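Local coordinates for probable transcriptional regulatory protein, Rv1404 (Mycobacterium tuberculosis, PDB 2NYX) that probably binds DNA as a dimeric transcription factor of the MarR family, with a winged helix-turn-helix in each subunit, at residues F48-I53 and D81-A86. Numbering follows the deposited sequence.
Sequences FRTLVI and DRLVGA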
loop_
_atom_site.group_PDB
_atom_site.type_symbol
_atom_site.label_atom_id
_atom_site.label_comp_id
_atom_site.label_asym_id
_atom_site.label_seq_id
_atom_site.Cartn_x
_atom_site.Cartn_y
_atom_site.Cartn_z
ATOM N N PHE B 48 -6.120 -5.860 4.433
ATOM C CA PHE B 48 -4.919 -6.686 4.459
ATOM C C PHE B 48 -3.956 -6.309 5.587
ATOM O O PHE B 48 -3.371 -7.187 6.220
ATOM C CB PHE B 48 -4.197 -6.720 3.114
ATOM C CG PHE B 48 -3.054 -7.683 3.100
ATOM C CD1 PHE B 48 -3.289 -9.054 3.063
ATOM C CD2 PHE B 48 -1.745 -7.231 3.207
ATOM C CE1 PHE B 48 -2.237 -9.953 3.090
ATOM C CE2 PHE B 48 -0.683 -8.126 3.232
ATOM C CZ PHE B 48 -0.926 -9.485 3.174
ATOM N N ARG B 49 -3.801 -5.013 5.841
ATOM C CA ARG B 49 -2.981 -4.535 6.949
ATOM C C ARG B 49 -3.477 -5.082 8.305
ATOM O O ARG B 49 -2.678 -5.538 9.130
ATOM C CB ARG B 49 -2.900 -2.999 6.937
ATOM C CG ARG B 49 -2.040 -2.396 8.037
ATOM C CD ARG B 49 -0.611 -2.926 7.977
ATOM N NE ARG B 49 0.156 -2.632 9.183
ATOM C CZ ARG B 49 1.423 -3.001 9.364
ATOM N NH1 ARG B 49 2.070 -3.657 8.414
ATOM N NH2 ARG B 49 2.052 -2.707 10.488
ATOM N N THR B 50 -4.791 -5.048 8.516
ATOM C CA THR B 50 -5.435 -5.673 9.682
ATOM C C THR B 50 -4.930 -7.095 9.895
ATOM O O THR B 50 -4.616 -7.492 11.019
ATOM C CB THR B 50 -6.973 -5.701 9.519
ATOM O OG1 THR B 50 -7.451 -4.369 9.383
ATOM C CG2 THR B 50 -7.657 -6.334 10.711
ATOM N N LEU B 51 -4.856 -7.864 8.816
ATOM C CA LEU B 51 -4.419 -9.258 8.918
ATOM C C LEU B 51 -2.956 -9.362 9.340
ATOM O O LEU B 51 -2.616 -10.198 10.159
ATOM C CB LEU B 51 -4.664 -10.019 7.612
ATOM C CG LEU B 51 -6.084 -10.097 7.047
ATOM C CD1 LEU B 51 -6.085 -10.945 5.812
ATOM C CD2 LEU B 51 -7.034 -10.657 8.063
ATOM N N VAL B 52 -2.107 -8.493 8.801
ATOM C CA VAL B 52 -0.688 -8.505 9.122
ATOM C C VAL B 52 -0.461 -8.103 10.566
ATOM O O VAL B 52 0.349 -8.716 11.269
ATOM C CB VAL B 52 0.133 -7.597 8.171
ATOM C CG1 VAL B 52 1.593 -7.524 8.620
ATOM C CG2 VAL B 52 0.028 -8.118 6.744
ATOM N N ILE B 53 -1.184 -7.084 11.015
ATOM C CA ILE B 53 -1.114 -6.674 12.416
ATOM C C ILE B 53 -1.492 -7.854 13.315
ATOM O O ILE B 53 -0.843 -8.097 14.339
ATOM C CB ILE B 53 -1.973 -5.425 12.696
ATOM C CG1 ILE B 53 -1.549 -4.285 11.766
ATOM C CG2 ILE B 53 -1.819 -4.974 14.137
ATOM C CD1 ILE B 53 -2.219 -2.954 12.051
ATOM N N ASP B 81 -15.736 -6.845 11.153
ATOM C CA ASP B 81 -16.988 -7.547 10.861
ATOM C C ASP B 81 -16.960 -8.235 9.494
ATOM O O ASP B 81 -17.364 -9.396 9.368
ATOM C CB ASP B 81 -18.185 -6.592 10.917
ATOM C CG ASP B 81 -18.517 -6.138 12.325
ATOM O OD1 ASP B 81 -18.222 -6.876 13.292
ATOM O OD2 ASP B 81 -19.095 -5.033 12.459
ATOM N N ARG B 82 -16.489 -7.511 8.482
ATOM C CA ARG B 82 -16.401 -8.017 7.119
ATOM C C ARG B 82 -15.429 -9.181 7.027
ATOM O O ARG B 82 -15.717 -10.199 6.400
ATOM C CB ARG B 82 -15.973 -6.905 6.153
ATOM C CG ARG B 82 -17.060 -5.897 5.873
ATOM C CD ARG B 82 -16.697 -4.953 4.729
ATOM N NE ARG B 82 -17.534 -3.749 4.770
ATOM C CZ ARG B 82 -17.160 -2.581 5.296
ATOM N NH1 ARG B 82 -15.941 -2.434 5.819
ATOM N NH2 ARG B 82 -18.004 -1.554 5.296
ATOM N N LEU B 83 -14.274 -9.022 7.658
ATOM C CA LEU B 83 -13.248 -10.057 7.633
ATOM C C LEU B 83 -13.672 -11.281 8.435
ATOM O O LEU B 83 -13.261 -12.408 8.137
ATOM C CB LEU B 83 -11.903 -9.501 8.115
ATOM C CG LEU B 83 -11.247 -8.497 7.175
ATOM C CD1 LEU B 83 -9.914 -8.022 7.718
ATOM C CD2 LEU B 83 -11.077 -9.075 5.785
ATOM N N VAL B 84 -14.509 -11.051 9.443
ATOM C CA VAL B 84 -15.159 -12.146 10.163
ATOM C C VAL B 84 -16.122 -12.884 9.230
ATOM O O VAL B 84 -16.112 -14.109 9.165
ATOM C CB VAL B 84 -15.859 -11.660 11.437
ATOM C CG1 VAL B 84 -16.773 -12.733 11.985
ATOM C CG2 VAL B 84 -14.817 -11.271 12.471
ATOM N N GLY B 85 -16.919 -12.116 8.493
ATOM C CA GLY B 85 -17.829 -12.648 7.494
ATOM C C GLY B 85 -17.128 -13.455 6.421
ATOM O O GLY B 85 -17.701 -14.394 5.895
ATOM N N ALA B 86 -15.891 -13.094 6.098
ATOM C CA ALA B 86 -15.118 -13.786 5.071
ATOM C C ALA B 86 -14.195 -14.879 5.636
ATOM O O ALA B 86 -13.300 -15.351 4.948
ATOM C CB ALA B 86 -14.330 -12.780 4.245
#
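With CG trans to the carbonyl carbon (chi1 -69°) and the chain then extended through CD1, Leu83 reaches Thr50 and Leu51 on helix 45-57 with that methyl. Leu51 has a similar first torsion (chi1 -58°), but here the extended branch is CD1, and it is the other methyl, CD2, that meets Leu83 CD1 at 3.9 Å; the CB of Leu51 itself does not point at the other helix. Thr50, by contrast, points its CB at Leu83 and offers a methyl, CG2 standing 4.1 Å from Leu83 CD1. One leucine branch thus meets two consecutive side chains, and the contact is purely apolar. The hydroxyl of Thr50 is engaged within its own helix, OG1 hydrogen-bonding to Pro46 O. In the winged helix-turn-helix of MarR proteins, helix 73-85 corresponds to the recognition helix, probably the one that enters the DNA groove, and Leu83, near its C-terminal end, packs against helix 45-57. The backbones stay well apart, Leu51 CA and Leu83 CA being 9.0 Å from each other. Ile89, at the start of strand 89-92, packs on both Thr50 and Leu83, while Leu51 also lies against Val112 and Val113 of helix 107-128.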